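PDB 3UP8: putative 2,5-diketo-D-gluconic acid reductase B from Sinorhizobium meliloti, which probably reduces small aldehydes and ketones such as methylglyoxal with NADPH, as an NADPH-dependent oxidoreductase of the aldo/keto reductase family. Local coordinates for residues A[32-37]-A[61-66]; A[37-42]-A[249-254]; A[183-188]-A[212-217]; A[203-208]-A[245-250]; A[231-236]-A[260-265]. All blocks are in the same frame, centred on the assembly; numbering follows the deposited sequence.

Contact 1: A[32-37]-A[61-66]; sequences ANIPAL and FRHVDT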
# COMPACT_ATOMS: atom_id res chain seq x y z
N ALA A 32 1.22 -1.76 13.65
CA ALA A 32 1.45 -2.74 12.57
C ALA A 32 2.90 -2.87 12.02
O ALA A 32 3.26 -3.89 11.44
CB ALA A 32 0.50 -2.46 11.41
N ASN A 33 3.71 -1.83 12.15
CA ASN A 33 5.10 -1.89 11.66
C ASN A 33 5.29 -2.44 10.25
O ASN A 33 5.81 -3.54 10.04
CB ASN A 33 5.97 -2.64 12.65
CG ASN A 33 6.10 -1.90 13.91
OD1 ASN A 33 6.62 -0.77 13.93
ND2 ASN A 33 5.59 -2.49 14.99
N ILE A 34 4.87 -1.63 9.31
CA ILE A 34 4.76 -2.04 7.94
C ILE A 34 6.07 -1.64 7.25
O ILE A 34 6.48 -0.48 7.36
CB ILE A 34 3.57 -1.33 7.29
CG1 ILE A 34 2.28 -1.68 8.06
CG2 ILE A 34 3.47 -1.68 5.79
CD1 ILE A 34 1.04 -0.97 7.55
N PRO A 35 6.73 -2.60 6.57
CA PRO A 35 7.96 -2.23 5.84
C PRO A 35 7.69 -1.10 4.83
O PRO A 35 6.72 -1.17 4.08
CB PRO A 35 8.36 -3.53 5.13
CG PRO A 35 7.72 -4.62 5.92
CD PRO A 35 6.42 -4.03 6.43
N ALA A 36 8.53 -0.06 4.83
CA ALA A 36 8.28 1.16 4.04
C ALA A 36 8.11 0.94 2.53
O ALA A 36 7.42 1.71 1.87
CB ALA A 36 9.37 2.21 4.30
N LEU A 37 8.74 -0.11 2.00
CA LEU A 37 8.58 -0.43 0.60
C LEU A 37 7.98 -1.82 0.47
O LEU A 37 8.46 -2.78 1.06
CB LEU A 37 9.92 -0.36 -0.15
CG LEU A 37 9.97 -0.87 -1.61
CD1 LEU A 37 9.16 0.02 -2.54
CD2 LEU A 37 11.43 -0.94 -2.06
N PHE A 61 12.74 -7.91 -0.62
CA PHE A 61 11.37 -7.44 -0.33
C PHE A 61 10.77 -8.31 0.75
O PHE A 61 10.89 -9.53 0.69
CB PHE A 61 10.47 -7.54 -1.56
CG PHE A 61 10.47 -6.32 -2.42
CD1 PHE A 61 9.50 -5.34 -2.25
CD2 PHE A 61 11.43 -6.16 -3.41
CE1 PHE A 61 9.49 -4.20 -3.07
CE2 PHE A 61 11.44 -5.03 -4.22
CZ PHE A 61 10.47 -4.05 -4.05
N ARG A 62 10.13 -7.68 1.73
CA ARG A 62 9.49 -8.42 2.83
C ARG A 62 8.05 -7.97 3.09
O ARG A 62 7.47 -8.28 4.13
CB ARG A 62 10.31 -8.28 4.11
CG ARG A 62 11.67 -8.97 4.09
CD ARG A 62 11.54 -10.50 4.00
NE ARG A 62 12.85 -11.13 4.00
CZ ARG A 62 13.57 -11.40 2.91
NH1 ARG A 62 13.11 -11.09 1.71
NH2 ARG A 62 14.77 -11.96 3.03
N HIS A 63 7.49 -7.21 2.16
CA HIS A 63 6.14 -6.70 2.27
C HIS A 63 5.52 -7.00 0.92
O HIS A 63 6.04 -6.61 -0.11
CB HIS A 63 6.19 -5.19 2.60
CG HIS A 63 4.87 -4.48 2.50
ND1 HIS A 63 4.77 -3.11 2.65
CD2 HIS A 63 3.62 -4.92 2.25
CE1 HIS A 63 3.51 -2.75 2.49
NE2 HIS A 63 2.79 -3.83 2.25
N VAL A 64 4.43 -7.77 0.93
CA VAL A 64 3.73 -8.11 -0.30
C VAL A 64 2.27 -7.71 -0.16
O VAL A 64 1.64 -8.03 0.85
CB VAL A 64 3.80 -9.63 -0.63
CG1 VAL A 64 3.07 -9.91 -1.93
CG2 VAL A 64 5.28 -10.10 -0.74
N ASP A 65 1.76 -6.99 -1.17
CA ASP A 65 0.40 -6.45 -1.16
C ASP A 65 -0.46 -6.98 -2.30
O ASP A 65 -0.10 -6.87 -3.48
CB ASP A 65 0.45 -4.92 -1.20
CG ASP A 65 -0.92 -4.29 -1.15
OD1 ASP A 65 -1.60 -4.25 -2.21
OD2 ASP A 65 -1.31 -3.83 -0.05
N THR A 66 -1.61 -7.54 -1.94
CA THR A 66 -2.55 -8.09 -2.92
C THR A 66 -4.00 -7.75 -2.52
O THR A 66 -4.21 -6.94 -1.60
CB THR A 66 -2.29 -9.62 -3.13
OG1 THR A 66 -3.08 -10.12 -4.23
CG2 THR A 66 -2.59 -10.42 -1.85
O HOH W 1 9.87 -4.95 2.04
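His63 and the carbonyl of Pro35 make the one direct hydrogen bond between 32-37 and 61-66. ND1 of His63 donates to Pro35 O at 3.1 Å with an N-H...O angle of 155°, the donor lying in the carbonyl plane on a lone pair; the oxygen lies near the edge of the imidazole, tilted slightly from its plane. Because CG of His63 stands anti to the backbone N (chi1 169°), the ring swings across to that carbonyl. Holding ND1 in this way fixes the flip of the ring. A second polar link runs through water 1, which donates to Leu37 O and accepts from Arg62 N at 2.8 Å. The guanidinium of Arg62 turns back on its own side, NH1 binding Phe61 O and also Leu57 O.

Apolar contact fills in around these bonds. CG2 of Ile34 reaches CE1 of His63 at 3.5 Å, and the Pro35 ring lays CB and CG against His63 CB, 3.7 Å each. Further along, Leu37 sets CG and CD2 against CE1 and CZ of the Phe61 ring, with CG 3.7 Å from CE1. Phe91 meets the imidazole edge-to-face.

Strand 34-35 pairs with strand 26-27, and such a hairpin closing the N-terminal end of the barrel is characteristic of aldo/keto reductases; here it rests on strand 63-65, the second strand of the (beta/alpha)8 barrel.

Contact 2: A[37-42]-A[249-254]; sequences LGFGTF and SKTATE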
# COMPACT_ATOMS: atom_id res chain seq x y z
N LEU A 37 8.74 -0.11 2.00
CA LEU A 37 8.58 -0.43 0.60
C LEU A 37 7.98 -1.82 0.47
O LEU A 37 8.46 -2.78 1.06
CB LEU A 37 9.92 -0.36 -0.15
CG LEU A 37 9.97 -0.87 -1.61
CD1 LEU A 37 9.16 0.02 -2.54
CD2 LEU A 37 11.43 -0.94 -2.06
N GLY A 38 6.91 -1.90 -0.31
CA GLY A 38 6.20 -3.13 -0.53
C GLY A 38 6.11 -3.46 -2.00
O GLY A 38 6.20 -2.58 -2.85
N PHE A 39 5.97 -4.76 -2.26
CA PHE A 39 5.71 -5.30 -3.58
C PHE A 39 4.20 -5.33 -3.80
O PHE A 39 3.49 -6.17 -3.22
CB PHE A 39 6.27 -6.74 -3.64
CG PHE A 39 6.32 -7.31 -5.03
CD1 PHE A 39 7.45 -7.13 -5.82
CD2 PHE A 39 5.26 -8.03 -5.55
CE1 PHE A 39 7.52 -7.66 -7.11
CE2 PHE A 39 5.31 -8.57 -6.83
CZ PHE A 39 6.44 -8.38 -7.61
N GLY A 40 3.71 -4.43 -4.64
CA GLY A 40 2.28 -4.35 -4.93
C GLY A 40 1.93 -5.21 -6.13
O GLY A 40 2.61 -5.14 -7.16
N THR A 41 0.90 -6.03 -5.99
CA THR A 41 0.48 -6.93 -7.09
C THR A 41 -0.70 -6.38 -7.90
O THR A 41 -1.15 -7.00 -8.87
CB THR A 41 0.22 -8.39 -6.63
OG1 THR A 41 -0.88 -8.42 -5.71
CG2 THR A 41 1.46 -8.98 -5.94
N PHE A 42 -1.19 -5.22 -7.49
CA PHE A 42 -2.16 -4.45 -8.28
C PHE A 42 -1.57 -4.25 -9.69
O PHE A 42 -0.40 -3.89 -9.83
CB PHE A 42 -2.43 -3.14 -7.54
CG PHE A 42 -3.13 -2.08 -8.34
CD1 PHE A 42 -4.34 -2.34 -8.99
CD2 PHE A 42 -2.61 -0.79 -8.38
CE1 PHE A 42 -4.99 -1.34 -9.71
CE2 PHE A 42 -3.24 0.21 -9.11
CZ PHE A 42 -4.43 -0.06 -9.77
N SER A 249 5.35 -0.72 -4.95
CA SER A 249 5.83 -0.61 -6.31
C SER A 249 5.35 -1.78 -7.15
O SER A 249 5.16 -2.89 -6.64
CB SER A 249 7.36 -0.50 -6.36
OG SER A 249 7.97 -1.51 -5.57
N LYS A 250 5.12 -1.50 -8.42
CA LYS A 250 4.82 -2.52 -9.40
C LYS A 250 6.05 -2.68 -10.29
O LYS A 250 6.46 -1.76 -11.02
CB LYS A 250 3.56 -2.15 -10.20
CG LYS A 250 3.10 -3.23 -11.19
CD LYS A 250 3.54 -2.88 -12.60
CE LYS A 250 2.94 -3.82 -13.62
NZ LYS A 250 3.24 -3.34 -15.00
N THR A 251 6.66 -3.85 -10.18
CA THR A 251 7.87 -4.17 -10.92
C THR A 251 7.58 -5.43 -11.73
O THR A 251 7.60 -6.53 -11.19
CB THR A 251 9.05 -4.41 -9.96
OG1 THR A 251 8.71 -5.47 -9.06
CG2 THR A 251 9.36 -3.16 -9.13
N ALA A 252 7.27 -5.25 -13.01
CA ALA A 252 6.95 -6.37 -13.90
C ALA A 252 8.18 -6.98 -14.59
O ALA A 252 8.04 -7.93 -15.35
CB ALA A 252 5.92 -5.93 -14.95
N THR A 253 9.36 -6.44 -14.31
CA THR A 253 10.63 -6.96 -14.86
C THR A 253 11.72 -6.93 -13.79
O THR A 253 11.66 -6.11 -12.87
CB THR A 253 11.15 -6.12 -16.05
OG1 THR A 253 11.50 -4.80 -15.61
CG2 THR A 253 10.12 -6.02 -17.19
N GLU A 254 12.72 -7.79 -13.95
CA GLU A 254 13.86 -7.84 -13.03
C GLU A 254 14.61 -6.51 -12.91
O GLU A 254 15.15 -6.20 -11.85
CB GLU A 254 14.86 -8.92 -13.46
CG GLU A 254 14.22 -10.22 -13.95
CD GLU A 254 15.23 -11.23 -14.48
OE1 GLU A 254 16.40 -10.85 -14.74
OE2 GLU A 254 14.86 -12.41 -14.62
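Gly38 and Ser249 start the parallel pairing: Ser249 N donates to Gly38 O at 2.9 Å and 165°, and Ser249 O takes the N-H of Gly40, also at 2.9 Å. Phe39 thus lies in register with Ser249, bracketed by the two bonds. The hydroxyl of Ser249 adds a weak bond from OG to Gly38 O at 3.4 Å, so that one carbonyl takes both the amide and the side chain of the same serine. A chi1 of 49° tucks OG between the serine's own N and carbonyl carbon and brings it within reach of Gly38 O. Next to it, CD1 of Leu37 touches Ser249 OG at 3.6 Å.

Outward from the bonds, Phe39 extends its ring with CG anti to the backbone N (chi1 -168°) until CE1 comes 3.2 Å from Thr251 OG1, an oxygen buried here without a hydrogen-bonding partner in the model. An alanine at Phe39 is likely to leave a gap beside Thr251 and to strip Leu53 and Ala56 of their aromatic neighbour. Farther out, the aliphatic CG of Lys250 passes 3.8 Å from Phe42 O.

This pairing brings strand 37-40 beside strand 245-249 and so closes the eight-stranded barrel, first strand to last. Helix 46-59 packs on Phe39, helix 254-261 covers Ser249 and Thr251, and Phe42 reaches the predicted proton donor Tyr70.

Contact 3: A[183-188]-A[212-217]; sequences YHPYLD and GKVPAD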
# COMPACT_ATOMS: atom_id res chain seq x y z
N TYR A 183 -1.16 7.90 -4.32
CA TYR A 183 -0.31 9.00 -3.89
C TYR A 183 0.96 9.02 -4.74
O TYR A 183 1.68 8.03 -4.83
CB TYR A 183 0.02 8.88 -2.40
CG TYR A 183 0.65 10.11 -1.77
CD1 TYR A 183 0.43 11.39 -2.28
CD2 TYR A 183 1.46 9.99 -0.63
CE1 TYR A 183 1.01 12.53 -1.69
CE2 TYR A 183 2.04 11.11 -0.02
CZ TYR A 183 1.81 12.36 -0.56
OH TYR A 183 2.41 13.44 0.06
N HIS A 184 1.18 10.16 -5.40
CA HIS A 184 2.30 10.38 -6.30
C HIS A 184 2.44 11.90 -6.42
O HIS A 184 1.58 12.63 -5.91
CB HIS A 184 2.03 9.74 -7.67
CG HIS A 184 0.68 10.05 -8.23
ND1 HIS A 184 0.35 11.29 -8.76
CD2 HIS A 184 -0.43 9.28 -8.36
CE1 HIS A 184 -0.91 11.27 -9.16
NE2 HIS A 184 -1.41 10.07 -8.93
N PRO A 185 3.51 12.39 -7.06
CA PRO A 185 3.72 13.85 -7.06
C PRO A 185 2.56 14.70 -7.62
O PRO A 185 2.41 15.86 -7.24
CB PRO A 185 4.98 14.00 -7.92
CG PRO A 185 5.73 12.70 -7.70
CD PRO A 185 4.64 11.66 -7.66
N TYR A 186 1.74 14.12 -8.50
CA TYR A 186 0.65 14.88 -9.15
C TYR A 186 -0.67 14.93 -8.36
O TYR A 186 -1.60 15.65 -8.75
CB TYR A 186 0.45 14.39 -10.59
CG TYR A 186 1.78 14.29 -11.29
CD1 TYR A 186 2.48 15.44 -11.69
CD2 TYR A 186 2.37 13.05 -11.51
CE1 TYR A 186 3.74 15.33 -12.31
CE2 TYR A 186 3.60 12.93 -12.11
CZ TYR A 186 4.28 14.07 -12.51
OH TYR A 186 5.49 13.89 -13.11
N LEU A 187 -0.74 14.18 -7.26
CA LEU A 187 -1.95 14.19 -6.43
C LEU A 187 -1.63 14.61 -5.01
O LEU A 187 -0.98 13.87 -4.28
CB LEU A 187 -2.65 12.83 -6.45
CG LEU A 187 -3.93 12.70 -5.61
CD1 LEU A 187 -5.00 13.71 -6.07
CD2 LEU A 187 -4.45 11.27 -5.72
N ASP A 188 -2.10 15.79 -4.63
CA ASP A 188 -1.94 16.31 -3.26
C ASP A 188 -2.69 15.44 -2.24
O ASP A 188 -3.87 15.13 -2.44
CB ASP A 188 -2.44 17.75 -3.17
CG ASP A 188 -2.34 18.32 -1.76
OD1 ASP A 188 -1.30 18.10 -1.08
OD2 ASP A 188 -3.30 18.97 -1.31
N GLY A 212 2.93 6.39 -15.67
CA GLY A 212 3.94 6.77 -16.66
C GLY A 212 4.38 8.23 -16.66
O GLY A 212 5.39 8.56 -17.27
N LYS A 213 3.62 9.10 -16.00
CA LYS A 213 3.97 10.52 -15.92
C LYS A 213 5.33 10.73 -15.26
O LYS A 213 6.11 11.60 -15.68
CB LYS A 213 2.92 11.30 -15.15
CG LYS A 213 1.85 11.99 -15.98
CD LYS A 213 1.21 13.12 -15.15
CE LYS A 213 0.57 14.18 -16.02
NZ LYS A 213 0.58 15.51 -15.36
N VAL A 214 5.62 9.94 -14.23
CA VAL A 214 6.86 10.12 -13.45
C VAL A 214 8.16 9.98 -14.27
O VAL A 214 8.96 10.90 -14.26
CB VAL A 214 6.88 9.28 -12.14
CG1 VAL A 214 8.30 9.11 -11.62
CG2 VAL A 214 5.99 9.95 -11.08
N PRO A 215 8.36 8.85 -15.00
CA PRO A 215 9.61 8.75 -15.79
C PRO A 215 9.77 9.82 -16.89
O PRO A 215 10.90 10.06 -17.34
CB PRO A 215 9.52 7.35 -16.43
CG PRO A 215 8.50 6.61 -15.60
CD PRO A 215 7.53 7.65 -15.13
N ALA A 216 8.68 10.45 -17.29
CA ALA A 216 8.71 11.48 -18.34
C ALA A 216 8.88 12.89 -17.79
O ALA A 216 9.04 13.84 -18.54
CB ALA A 216 7.45 11.40 -19.21
N ASP A 217 8.84 13.03 -16.46
CA ASP A 217 8.87 14.35 -15.85
C ASP A 217 10.29 14.92 -15.88
O ASP A 217 11.23 14.28 -15.40
CB ASP A 217 8.32 14.31 -14.43
CG ASP A 217 8.04 15.69 -13.88
OD1 ASP A 217 9.00 16.41 -13.56
OD2 ASP A 217 6.85 16.06 -13.74
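Tyr186 carries the contact, reaching from the loop after strand 176-182 to the short, weakly bonded helix about 213-216; both belong to the loops and small helices around the (beta/alpha)8 barrel, away from the annotated sites. The tyrosine sits third in a type I beta turn from His184 to Leu187, closed by Leu187 N donating to His184 O.

From CB, chi1 of -47° places CG anti to the carbonyl carbon and sends the ring across to the helix. At CG the ring already comes under the lysine chain, Tyr186 CG lying 4.1 Å from Lys213 CD. On one side, Tyr186 CD2 lies 3.8 Å from Lys213 CD. Beyond it, Tyr186 CE2 meets Lys213 CB at 3.5 Å. The same Tyr186 CE2 touches Val214 CG2 at 4.0 Å, and that valine methyl also packs on Pro185 CD. On the other side of the ring, CD1 has Lys213 NZ as its neighbour, and CE1 approaches Asp217 OD2.

Lys213 therefore covers one face of the Tyr186 ring with an extended chain: CD makes a CH-pi contact over the face, while NZ adds a cation-pi interaction. The nearby positive charge would probably help balance the aspartate at the far end of the ring.

Asp217 also caps the following helix, its OD1 accepting from Leu220 N. The phenol finishes on the second carboxylate oxygen: Tyr186 OH donates to Asp217 OD2 at 2.6 Å, arriving on the anti side and 33° out of the carboxylate plane.

Contact 4: A[203-208]-A[245-250]; sequences LTSYYA and VIVLSK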
# COMPACT_ATOMS: atom_id res chain seq x y z
N LEU A 203 -0.14 6.18 5.87
CA LEU A 203 -0.67 6.20 4.54
C LEU A 203 0.14 5.23 3.69
O LEU A 203 1.38 5.29 3.66
CB LEU A 203 -0.56 7.62 4.00
CG LEU A 203 -1.20 7.95 2.66
CD1 LEU A 203 -1.43 9.46 2.58
CD2 LEU A 203 -0.32 7.47 1.51
N THR A 204 -0.55 4.32 3.02
CA THR A 204 0.12 3.49 2.05
C THR A 204 -0.17 3.98 0.63
O THR A 204 -1.32 4.06 0.22
CB THR A 204 -0.26 2.02 2.20
OG1 THR A 204 0.09 1.58 3.51
CG2 THR A 204 0.51 1.17 1.16
N SER A 205 0.90 4.28 -0.10
CA SER A 205 0.81 4.82 -1.46
C SER A 205 0.74 3.74 -2.54
O SER A 205 1.55 2.80 -2.52
CB SER A 205 2.03 5.71 -1.74
OG SER A 205 2.19 5.90 -3.14
N TYR A 206 -0.21 3.88 -3.46
CA TYR A 206 -0.15 3.17 -4.74
C TYR A 206 -0.09 4.17 -5.91
O TYR A 206 -0.42 5.36 -5.74
CB TYR A 206 -1.27 2.12 -4.92
CG TYR A 206 -2.69 2.65 -5.03
CD1 TYR A 206 -3.19 3.16 -6.23
CD2 TYR A 206 -3.56 2.61 -3.93
CE1 TYR A 206 -4.50 3.63 -6.33
CE2 TYR A 206 -4.88 3.07 -4.02
CZ TYR A 206 -5.34 3.58 -5.23
OH TYR A 206 -6.63 4.03 -5.36
N TYR A 207 0.34 3.67 -7.07
CA TYR A 207 0.50 4.47 -8.31
C TYR A 207 1.57 5.55 -8.19
O TYR A 207 1.42 6.65 -8.73
CB TYR A 207 -0.83 5.10 -8.78
CG TYR A 207 -1.43 4.43 -9.99
CD1 TYR A 207 -2.78 4.08 -10.01
CD2 TYR A 207 -0.66 4.15 -11.13
CE1 TYR A 207 -3.35 3.47 -11.12
CE2 TYR A 207 -1.22 3.54 -12.25
CZ TYR A 207 -2.57 3.19 -12.23
OH TYR A 207 -3.15 2.56 -13.31
N ALA A 208 2.64 5.24 -7.47
CA ALA A 208 3.80 6.14 -7.33
C ALA A 208 4.28 6.73 -8.67
O ALA A 208 4.69 7.88 -8.73
CB ALA A 208 4.94 5.43 -6.63
N VAL A 245 4.66 7.42 5.65
CA VAL A 245 4.26 7.01 4.30
C VAL A 245 4.96 5.73 3.90
O VAL A 245 6.17 5.58 4.09
CB VAL A 245 4.52 8.11 3.24
CG1 VAL A 245 4.12 7.63 1.84
CG2 VAL A 245 3.79 9.38 3.60
N ILE A 246 4.17 4.81 3.36
CA ILE A 246 4.63 3.54 2.85
C ILE A 246 4.36 3.60 1.36
O ILE A 246 3.39 4.24 0.93
CB ILE A 246 3.82 2.39 3.50
CG1 ILE A 246 4.03 2.40 5.01
CG2 ILE A 246 4.16 1.04 2.88
CD1 ILE A 246 2.75 2.13 5.82
N VAL A 247 5.21 2.95 0.56
CA VAL A 247 5.02 2.95 -0.88
C VAL A 247 4.99 1.51 -1.44
O VAL A 247 5.79 0.66 -1.05
CB VAL A 247 6.09 3.87 -1.60
CG1 VAL A 247 7.51 3.38 -1.34
CG2 VAL A 247 5.81 3.97 -3.08
N LEU A 248 4.04 1.25 -2.33
CA LEU A 248 3.95 -0.00 -3.08
C LEU A 248 4.51 0.20 -4.49
O LEU A 248 4.19 1.18 -5.14
CB LEU A 248 2.49 -0.47 -3.17
CG LEU A 248 1.82 -0.78 -1.82
CD1 LEU A 248 0.37 -1.19 -2.05
CD2 LEU A 248 2.58 -1.87 -1.07
N SER A 249 5.35 -0.72 -4.95
CA SER A 249 5.83 -0.61 -6.31
C SER A 249 5.35 -1.78 -7.15
O SER A 249 5.16 -2.89 -6.64
CB SER A 249 7.36 -0.50 -6.36
OG SER A 249 7.97 -1.51 -5.57
N LYS A 250 5.12 -1.50 -8.42
CA LYS A 250 4.82 -2.52 -9.40
C LYS A 250 6.05 -2.68 -10.29
O LYS A 250 6.46 -1.76 -11.02
CB LYS A 250 3.56 -2.15 -10.20
CG LYS A 250 3.10 -3.23 -11.19
CD LYS A 250 3.54 -2.88 -12.60
CE LYS A 250 2.94 -3.82 -13.62
NZ LYS A 250 3.24 -3.34 -15.00
O HOH W 2 3.08 3.52 -5.14
O HOH W 3 1.59 1.11 -7.16
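Three backbone hydrogen bonds tie 203-208 to 245-250. Leu203 O receives Ile246 N at 2.8 Å, Ile246 O receives Ser205 N at 2.7 Å, and Ser205 O receives Leu248 N at 2.9 Å. Between them, the CA atoms of Val245 and Thr204 add CA-H...O contacts to Leu203 O and Ile246 O. The result is a parallel pair in register, Leu203 beside Val245, Thr204 beside Ile246 and Ser205 beside Val247.

These are the seventh and eighth strands of the (beta/alpha)8 barrel, inclined at 26° to each other, and each face of the pair has its own packing.

On the face carrying Thr204 and Ile246, CD1 of Ile246 comes 3.6 Å from Thr204 OG1, whose hydrogen bond goes to Thr178 OG1. The threonine methyl, Thr204 CG2, set anti to the backbone N (chi1 of OG1 -59°), points instead at Leu248 CG, 3.8 Å away. An alanine in place of Ile246 would probably open a gap beside Thr204 and leave His63 with less packing. On the Ser205 and Val247 face, CG2 of Val247 fits against Ala208 CB at 3.9 Å, with Leu236 and Leu239 of helix 231-240 over it.

Water carries the pairing past the strand ends. Water 2 donates to Ser205 OG, which also bonds Tyr183 O, and to Leu248 O, and accepts from Ala208 N; water 3 accepts from Tyr207 N and reaches Leu248 O weakly, at 3.3 Å.

Contact 5: A[231-236]-A[260-265]; sequences AAQVAL and NFAIFD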
# COMPACT_ATOMS: atom_id res chain seq x y z
N ALA A 231 14.27 9.14 -12.48
CA ALA A 231 13.07 9.88 -12.09
C ALA A 231 12.14 9.02 -11.20
O ALA A 231 11.52 9.53 -10.27
CB ALA A 231 12.32 10.36 -13.35
N ALA A 232 12.06 7.73 -11.51
CA ALA A 232 11.23 6.78 -10.78
C ALA A 232 11.68 6.65 -9.33
O ALA A 232 10.85 6.68 -8.41
CB ALA A 232 11.26 5.44 -11.47
N GLN A 233 12.99 6.51 -9.13
CA GLN A 233 13.56 6.41 -7.79
C GLN A 233 13.37 7.70 -7.02
O GLN A 233 13.16 7.68 -5.81
CB GLN A 233 15.06 6.05 -7.84
CG GLN A 233 15.33 4.63 -8.32
CD GLN A 233 16.80 4.41 -8.69
OE1 GLN A 233 17.44 5.26 -9.32
NE2 GLN A 233 17.35 3.25 -8.29
N VAL A 234 13.42 8.83 -7.72
CA VAL A 234 13.14 10.12 -7.09
C VAL A 234 11.71 10.19 -6.54
O VAL A 234 11.48 10.67 -5.43
CB VAL A 234 13.41 11.29 -8.06
CG1 VAL A 234 12.95 12.61 -7.47
CG2 VAL A 234 14.90 11.35 -8.39
N ALA A 235 10.74 9.70 -7.31
CA ALA A 235 9.34 9.73 -6.87
C ALA A 235 9.12 8.79 -5.68
O ALA A 235 8.48 9.16 -4.71
CB ALA A 235 8.41 9.39 -8.02
N LEU A 236 9.66 7.58 -5.78
CA LEU A 236 9.64 6.60 -4.68
C LEU A 236 10.31 7.14 -3.43
O LEU A 236 9.79 6.98 -2.32
CB LEU A 236 10.32 5.31 -5.10
CG LEU A 236 9.64 4.43 -6.14
CD1 LEU A 236 10.61 3.38 -6.67
CD2 LEU A 236 8.37 3.77 -5.60
N ASN A 260 13.91 -0.02 -8.22
CA ASN A 260 12.92 0.41 -7.22
C ASN A 260 13.36 0.14 -5.78
O ASN A 260 13.06 0.92 -4.87
CB ASN A 260 11.56 -0.25 -7.50
CG ASN A 260 10.84 0.36 -8.70
OD1 ASN A 260 11.46 0.97 -9.57
ND2 ASN A 260 9.53 0.18 -8.74
N PHE A 261 14.09 -0.95 -5.59
CA PHE A 261 14.59 -1.37 -4.27
C PHE A 261 15.70 -0.45 -3.75
O PHE A 261 15.84 -0.27 -2.53
CB PHE A 261 15.08 -2.81 -4.36
CG PHE A 261 15.33 -3.45 -3.03
CD1 PHE A 261 14.26 -3.88 -2.24
CD2 PHE A 261 16.62 -3.67 -2.58
CE1 PHE A 261 14.48 -4.50 -1.01
CE2 PHE A 261 16.86 -4.28 -1.35
CZ PHE A 261 15.78 -4.70 -0.57
N ALA A 262 16.47 0.12 -4.67
CA ALA A 262 17.62 0.97 -4.33
C ALA A 262 17.23 2.43 -4.06
O ALA A 262 17.72 3.34 -4.73
CB ALA A 262 18.66 0.88 -5.43
N ILE A 263 16.35 2.64 -3.09
CA ILE A 263 15.87 3.99 -2.78
C ILE A 263 16.21 4.41 -1.36
O ILE A 263 15.77 5.46 -0.89
CB ILE A 263 14.34 4.14 -3.01
CG1 ILE A 263 13.54 3.18 -2.11
CG2 ILE A 263 14.01 3.94 -4.50
CD1 ILE A 263 11.99 3.35 -2.15
N PHE A 264 16.99 3.59 -0.67
CA PHE A 264 17.43 3.95 0.68
C PHE A 264 18.90 4.34 0.68
O PHE A 264 19.48 4.61 1.73
CB PHE A 264 17.09 2.83 1.68
CG PHE A 264 15.62 2.49 1.71
CD1 PHE A 264 14.72 3.30 2.40
CD2 PHE A 264 15.13 1.38 1.02
CE1 PHE A 264 13.35 3.01 2.41
CE2 PHE A 264 13.77 1.07 1.03
CZ PHE A 264 12.87 1.89 1.72
N ASP A 265 19.48 4.37 -0.52
CA ASP A 265 20.85 4.83 -0.81
C ASP A 265 21.05 6.32 -0.56
O ASP A 265 22.12 6.76 -0.15
CB ASP A 265 21.16 4.64 -2.29
CG ASP A 265 21.51 3.22 -2.65
OD1 ASP A 265 21.23 2.29 -1.85
OD2 ASP A 265 22.07 3.03 -3.76
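Leu236 drives its CD1 methyl against the flat amide of Asn260, 3.6 Å from CG and 3.8 Å from CA, the two side chains crossing at about a right angle. The CB of Leu236 turns to Ile263, whose CD1 lies 3.9 Å away and whose CG2 lies 4.0 Å away. For Ile263 this takes an unusual pose, with CG1 between the backbone N and the carbonyl carbon (chi1 61°), which brings both of those methyls to the helix. CG2 of Ile263 also runs along the base of Gln233, 4.1 Å from its CB.

The contact joins helix 231-240, on the outside of the (beta/alpha)8 barrel, to the end of helix 254-261 and the turn that follows, where Ala262 is the centre of an inverse gamma turn. Beneath it lies strand 245-249: Leu236 packs on Val247 and Asn260 on Ser249.

Gln233 stretches its chain along this turn. Its NE2 passes 3.9 Å from Ala262 CB and donates to Glu259 O in the last part of the neighbouring helix, while OE1 accepts from Thr230 N, so both ends of the amide are occupied and its rotation is fixed. Ala262 O is taken by Lys229 NZ, which also forms a salt bridge with Asp265.

Contacts 1, 2 and 4 share the barrel sheet, their centres 10 to 11 Å apart. Contact 2 shares Leu37 with contact 1 and Ser249 and Lys250 with contact 4, and its two segments, 207 residues apart, bring the first and last strands together. Contact 1 closes early in the chain, before contacts 3, 4 and 5 open. Contacts 3 and 5 lie farther out, each centred about 16 Å from the chain's centre and 13 Å from one another, and meet where Val214 packs on helix 231-240. Contact 4 touches both, through Tyr183 and Leu236, so the barrel wall and its outer layer pack continuously, with contacts 2 and 4 nearest the predicted Tyr70 and Lys95.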